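PDB 3IEH: putative metallopeptidase from Shewanella baltica OS155, which probably acts as a zinc-dependent hydrolase of the peptidase M14 family, consistent with metallocarboxypeptidase activity or the cleavage of ester bonds. Local coordinates for residues E9-K14 against H76-A81; I71-H76 against A81-L86. All coordinates share one frame; numbering follows the deposited sequence.

Contact 1. Residues E9-K14 against H76-A81; sequences ESFQWK and HGEESA. With ZN (zinc ion), chain B.
The His-x-x-Glu zinc motif of M14 peptidases, spanning His76 to Glu79, is covered on its outer side by Phe11 and Trp13, which meet Glu78 and Ser80. The Phe11 ring runs beside the Glu78 chain, its CD1 3.6 Å from Glu78 CB, and ring and carboxylate planes lie 30° apart. Glu78 sets CG between its backbone N and carbonyl carbon (chi1 89°), then bends at the next bond; its carboxylate thereby leaves Phe11 and pairs with Arg119. Trp13 comes edge first: CZ3 lies 3.2 Å and CH2 3.3 Å from Glu78 O, the oxygen near the ring plane, while the Ser80 hydroxyl approaches the same end of the indole obliquely. The ring also makes a cation-pi contact with Arg256. No direct hydrogen bond joins the segments, but a water bridges them, donating to Phe11 O at 2.8 Å and standing 2.8 Å from Ser80 OG. An alanine in place of Trp13 would probably open a gap beside Glu78 O and Ser80 and leave Arg256 without its aromatic partner. Beneath this cover the chain folds into a type I beta turn, closed by Glu79 N to His76 O at 3.0 Å, which brings both motif side chains to the metal. His76 ND1 binds zinc at 2.1 Å and Glu79 chelates it through OE1 and OE2; His170 and a water complete the site. Two motif ligands from one tight turn, joined by a distant histidine, are typical of the M14 carboxypeptidase zinc centre.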
loop_
_atom_site.group_PDB
_atom_site.type_symbol
_atom_site.label_atom_id
_atom_site.label_comp_id
_atom_site.label_asym_id
_atom_site.label_seq_id
_atom_site.Cartn_x
_atom_site.Cartn_y
_atom_site.Cartn_z
ATOM N N GLU A 9 -18.518 -6.867 5.032
ATOM C CA GLU A 9 -18.591 -8.125 4.313
ATOM C C GLU A 9 -17.182 -8.734 4.249
ATOM O O GLU A 9 -16.178 -8.057 3.931
ATOM C CB GLU A 9 -19.170 -7.954 2.923
ATOM C CG GLU A 9 -19.301 -9.266 2.206
ATOM C CD GLU A 9 -20.074 -9.161 0.923
ATOM O OE1 GLU A 9 -20.370 -8.017 0.482
ATOM O OE2 GLU A 9 -20.380 -10.238 0.356
ATOM N N SER A 10 -17.146 -10.024 4.524
ATOM C CA SER A 10 -15.931 -10.756 4.681
ATOM C C SER A 10 -15.574 -11.497 3.390
ATOM O O SER A 10 -16.399 -12.237 2.830
ATOM C CB SER A 10 -16.112 -11.730 5.848
ATOM O OG SER A 10 -14.937 -12.485 6.045
ATOM N N PHE A 11 -14.340 -11.284 2.932
ATOM C CA PHE A 11 -13.797 -11.911 1.733
ATOM C C PHE A 11 -12.584 -12.737 2.100
ATOM O O PHE A 11 -11.665 -12.259 2.762
ATOM C CB PHE A 11 -13.365 -10.861 0.728
ATOM C CG PHE A 11 -14.499 -10.048 0.160
ATOM C CD1 PHE A 11 -14.979 -8.926 0.825
ATOM C CD2 PHE A 11 -15.065 -10.387 -1.058
ATOM C CE1 PHE A 11 -16.015 -8.184 0.298
ATOM C CE2 PHE A 11 -16.113 -9.639 -1.595
ATOM C CZ PHE A 11 -16.580 -8.540 -0.921
ATOM N N GLN A 12 -12.561 -13.974 1.632
ATOM C CA GLN A 12 -11.491 -14.871 1.950
ATOM C C GLN A 12 -11.169 -15.702 0.727
ATOM O O GLN A 12 -12.090 -16.165 0.069
ATOM C CB GLN A 12 -11.941 -15.767 3.095
ATOM C CG GLN A 12 -10.934 -16.842 3.422
ATOM C CD GLN A 12 -11.366 -17.676 4.570
ATOM O OE1 GLN A 12 -11.185 -17.305 5.732
ATOM N NE2 GLN A 12 -11.918 -18.833 4.262
ATOM N N TRP A 13 -9.877 -15.891 0.437
ATOM C CA TRP A 13 -9.415 -16.679 -0.726
ATOM C C TRP A 13 -8.377 -17.701 -0.304
ATOM O O TRP A 13 -7.699 -17.524 0.705
ATOM C CB TRP A 13 -8.762 -15.763 -1.778
ATOM C CG TRP A 13 -9.690 -14.744 -2.383
ATOM C CD1 TRP A 13 -10.473 -14.918 -3.481
ATOM C CD2 TRP A 13 -9.928 -13.394 -1.922
ATOM N NE1 TRP A 13 -11.193 -13.767 -3.737
ATOM C CE2 TRP A 13 -10.881 -12.819 -2.795
ATOM C CE3 TRP A 13 -9.436 -12.627 -0.853
ATOM C CZ2 TRP A 13 -11.355 -11.492 -2.646
ATOM C CZ3 TRP A 13 -9.920 -11.307 -0.677
ATOM C CH2 TRP A 13 -10.853 -10.750 -1.585
ATOM N N LYS A 14 -8.234 -18.773 -1.069
ATOM C CA LYS A 14 -7.156 -19.729 -0.803
ATOM C C LYS A 14 -6.003 -19.354 -1.708
ATOM O O LYS A 14 -6.205 -19.052 -2.870
ATOM C CB LYS A 14 -7.575 -21.167 -1.064
ATOM C CG LYS A 14 -8.782 -21.623 -0.246
ATOM C CD LYS A 14 -9.044 -23.154 -0.361
ATOM C CE LYS A 14 -10.290 -23.552 0.422
ATOM N NZ LYS A 14 -11.435 -22.619 0.095
ATOM N N HIS A 76 -7.167 -1.679 3.828
ATOM C CA HIS A 76 -8.487 -2.278 3.756
ATOM C C HIS A 76 -8.371 -3.782 3.833
ATOM O O HIS A 76 -7.690 -4.380 3.005
ATOM C CB HIS A 76 -9.178 -1.843 2.477
ATOM C CG HIS A 76 -9.432 -0.373 2.415
ATOM N ND1 HIS A 76 -9.129 0.390 1.312
ATOM C CD2 HIS A 76 -9.935 0.481 3.334
ATOM C CE1 HIS A 76 -9.455 1.649 1.546
ATOM N NE2 HIS A 76 -9.940 1.732 2.769
ATOM N N GLY A 77 -9.073 -4.382 4.803
ATOM C CA GLY A 77 -8.887 -5.790 5.180
ATOM C C GLY A 77 -9.270 -6.831 4.160
ATOM O O GLY A 77 -8.801 -7.976 4.235
ATOM N N GLU A 78 -10.130 -6.453 3.210
ATOM C CA GLU A 78 -10.519 -7.373 2.129
ATOM C C GLU A 78 -9.527 -7.364 0.955
ATOM O O GLU A 78 -9.641 -8.155 0.037
ATOM C CB GLU A 78 -11.941 -7.078 1.634
ATOM C CG GLU A 78 -12.122 -6.056 0.509
ATOM C CD GLU A 78 -11.980 -4.612 0.941
ATOM O OE1 GLU A 78 -11.283 -4.378 1.941
ATOM O OE2 GLU A 78 -12.579 -3.715 0.281
ATOM N N GLU A 79 -8.565 -6.456 0.982
ATOM C CA GLU A 79 -7.634 -6.275 -0.115
ATOM C C GLU A 79 -6.322 -6.949 0.248
ATOM O O GLU A 79 -5.259 -6.320 0.280
ATOM C CB GLU A 79 -7.479 -4.788 -0.343
ATOM C CG GLU A 79 -8.856 -4.128 -0.565
ATOM C CD GLU A 79 -8.795 -2.632 -0.733
ATOM O OE1 GLU A 79 -7.673 -2.032 -0.672
ATOM O OE2 GLU A 79 -9.886 -2.055 -0.920
ATOM N N SER A 80 -6.436 -8.244 0.529
ATOM C CA SER A 80 -5.373 -9.015 1.163
ATOM C C SER A 80 -4.237 -9.409 0.219
ATOM O O SER A 80 -3.149 -9.741 0.690
ATOM C CB SER A 80 -5.970 -10.235 1.872
ATOM O OG SER A 80 -6.836 -10.940 1.012
ATOM N N ALA A 81 -4.458 -9.336 -1.096
ATOM C CA ALA A 81 -3.368 -9.591 -2.042
ATOM C C ALA A 81 -2.241 -8.536 -1.900
ATOM O O ALA A 81 -1.085 -8.819 -2.222
ATOM C CB ALA A 81 -3.878 -9.700 -3.490
HETATM ZN ZN ZN B . -8.574 0.039 -0.713
HETATM O O HOH W 1 -8.927 -11.940 2.556
HETATM O O HOH W 2 -9.220 1.179 -2.610
#

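Contact 2. Residues I71-H76 against A81-L86; sequences ISAGFH and AGPWGL. With ZN (zinc ion), chain B.
Gly85 N donates to Ala81 O at 2.7 Å, the shorter of the two backbone hydrogen bonds in this helical turn, and with Leu86 N to Gly82 O at 2.9 Å it closes the turn whose Gly82 and Pro83 face Ala73 and Gly74. Across the contact itself no hydrogen bond forms; the meeting is apolar and close. Ala73 and Gly82 bring their CA atoms within 5.3 Å. The methyl of Ala73 sits over the peptide that joins Gly82 to Pro83, 3.6 Å from Pro83 N and 3.7 Å from Gly82 C, and it also touches the pyrrolidine ring at CD, 3.8 Å away. That nitrogen carries no hydrogen, so a carbon neighbour costs it no bond. Further along the same ring, Pro83 CG lies 3.8 Å from Gly74 CA. Gly74 has a positive phi (75°), a backbone shape that favours glycine.

These are the first two elements of a beta-alpha-beta unit: strand 68-73 leads through the metal-binding loop into helix 81-91, and strand 102-106 then pairs in parallel beside the first strand. Ile71 bonds through its backbone to Ser104 and Leu106, while Ser72 bonds to Leu167 and Cys169 of strand 165-172, which places 68-73 inside the mixed sheet. Ser72 points away from the helix, and its OG bonds to Thr168 OG1. Pro83 also touches Phe28 of helix 25-39. Beyond Gly74, His76 holds CG anti to its carbonyl carbon (chi1 -64°), which sets the direction of the imidazole; the NE2 of this zinc-bound ring donates to Asn126 OD1, which helps fix the ring's rotation.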
loop_
_atom_site.group_PDB
_atom_site.type_symbol
_atom_site.label_atom_id
_atom_site.label_comp_id
_atom_site.label_asym_id
_atom_site.label_seq_id
_atom_site.Cartn_x
_atom_site.Cartn_y
_atom_site.Cartn_z
ATOM N N ILE A 71 6.489 1.630 0.914
ATOM C CA ILE A 71 5.417 0.813 0.348
ATOM C C ILE A 71 4.480 0.440 1.495
ATOM O O ILE A 71 4.923 -0.042 2.549
ATOM C CB ILE A 71 5.913 -0.476 -0.333
ATOM C CG1 ILE A 71 6.989 -0.169 -1.384
ATOM C CG2 ILE A 71 4.688 -1.229 -0.943
ATOM C CD1 ILE A 71 7.491 -1.396 -2.126
ATOM N N SER A 72 3.194 0.679 1.316
ATOM C CA SER A 72 2.232 0.387 2.378
ATOM C C SER A 72 1.161 -0.483 1.759
ATOM O O SER A 72 0.896 -0.362 0.586
ATOM C CB SER A 72 1.625 1.663 2.924
ATOM O OG SER A 72 0.926 2.363 1.885
ATOM N N ALA A 73 0.577 -1.365 2.562
ATOM C CA ALA A 73 -0.462 -2.284 2.138
ATOM C C ALA A 73 -1.410 -2.519 3.293
ATOM O O ALA A 73 -1.087 -2.219 4.440
ATOM C CB ALA A 73 0.165 -3.618 1.697
ATOM N N GLY A 74 -2.589 -3.039 2.987
ATOM C CA GLY A 74 -3.513 -3.487 4.007
ATOM C C GLY A 74 -4.261 -2.431 4.798
ATOM O O GLY A 74 -4.603 -2.670 5.966
ATOM N N PHE A 75 -4.520 -1.276 4.181
ATOM C CA PHE A 75 -5.421 -0.291 4.775
ATOM C C PHE A 75 -6.818 -0.854 4.818
ATOM O O PHE A 75 -7.576 -0.530 5.715
ATOM C CB PHE A 75 -5.453 1.006 3.964
ATOM C CG PHE A 75 -4.281 1.888 4.204
ATOM C CD1 PHE A 75 -3.126 1.747 3.449
ATOM C CD2 PHE A 75 -4.316 2.836 5.218
ATOM C CE1 PHE A 75 -2.010 2.567 3.688
ATOM C CE2 PHE A 75 -3.208 3.668 5.464
ATOM C CZ PHE A 75 -2.060 3.529 4.707
ATOM N N HIS A 76 -7.167 -1.679 3.828
ATOM C CA HIS A 76 -8.487 -2.278 3.756
ATOM C C HIS A 76 -8.371 -3.782 3.833
ATOM O O HIS A 76 -7.690 -4.380 3.005
ATOM C CB HIS A 76 -9.178 -1.843 2.477
ATOM C CG HIS A 76 -9.432 -0.373 2.415
ATOM N ND1 HIS A 76 -9.129 0.390 1.312
ATOM C CD2 HIS A 76 -9.935 0.481 3.334
ATOM C CE1 HIS A 76 -9.455 1.649 1.546
ATOM N NE2 HIS A 76 -9.940 1.732 2.769
ATOM N N ALA A 81 -4.458 -9.336 -1.096
ATOM C CA ALA A 81 -3.368 -9.591 -2.042
ATOM C C ALA A 81 -2.241 -8.536 -1.900
ATOM O O ALA A 81 -1.085 -8.819 -2.222
ATOM C CB ALA A 81 -3.878 -9.700 -3.490
ATOM N N GLY A 82 -2.559 -7.339 -1.399
ATOM C CA GLY A 82 -1.514 -6.325 -1.103
ATOM C C GLY A 82 -0.444 -6.803 -0.121
ATOM O O GLY A 82 0.718 -6.963 -0.504
ATOM N N PRO A 83 -0.832 -7.045 1.150
ATOM C CA PRO A 83 0.049 -7.624 2.168
ATOM C C PRO A 83 0.732 -8.925 1.735
ATOM O O PRO A 83 1.967 -9.036 1.856
ATOM C CB PRO A 83 -0.898 -7.915 3.321
ATOM C CG PRO A 83 -2.021 -6.859 3.167
ATOM C CD PRO A 83 -2.149 -6.649 1.699
ATOM N N TRP A 84 -0.034 -9.904 1.228
ATOM C CA TRP A 84 0.579 -11.188 0.787
ATOM C C TRP A 84 1.500 -10.961 -0.412
ATOM O O TRP A 84 2.536 -11.630 -0.573
ATOM C CB TRP A 84 -0.463 -12.277 0.486
ATOM C CG TRP A 84 -1.219 -12.754 1.712
ATOM C CD1 TRP A 84 -2.474 -12.387 2.090
ATOM C CD2 TRP A 84 -0.758 -13.668 2.722
ATOM N NE1 TRP A 84 -2.832 -13.023 3.258
ATOM C CE2 TRP A 84 -1.793 -13.817 3.662
ATOM C CE3 TRP A 84 0.413 -14.397 2.903
ATOM C CZ2 TRP A 84 -1.675 -14.643 4.782
ATOM C CZ3 TRP A 84 0.524 -15.225 4.021
ATOM C CH2 TRP A 84 -0.500 -15.322 4.948
ATOM N N GLY A 85 1.115 -10.009 -1.255
ATOM C CA GLY A 85 1.961 -9.572 -2.355
ATOM C C GLY A 85 3.280 -9.025 -1.852
ATOM O O GLY A 85 4.318 -9.263 -2.459
ATOM N N LEU A 86 3.248 -8.302 -0.738
ATOM C CA LEU A 86 4.482 -7.772 -0.128
ATOM C C LEU A 86 5.343 -8.909 0.393
ATOM O O LEU A 86 6.561 -8.868 0.247
ATOM C CB LEU A 86 4.192 -6.767 0.990
ATOM C CG LEU A 86 5.387 -5.977 1.538
ATOM C CD1 LEU A 86 6.365 -5.497 0.445
ATOM C CD2 LEU A 86 4.886 -4.779 2.353
HETATM ZN ZN ZN B . -8.574 0.039 -0.713
HETATM O O HOH W 2 -9.220 1.179 -2.610
#

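Contact 2 lies in the core, with all its touching residues buried, whereas contact 1 is only partly buried and farther from the centre of the chain. They share His76, inside the loop between strand 68-73 and helix 81-91, and Ala81, where that helix begins: contact 2 packs the strand end against the helix start, and contact 1 covers the loop with a segment from near the N-terminus. Their chemistry follows their place. The core contact relies on small residues and a proline at close range, with no water bridging its segments; the outer one uses aromatic rings, a bridging water and charged partners. Both border the same zinc ion.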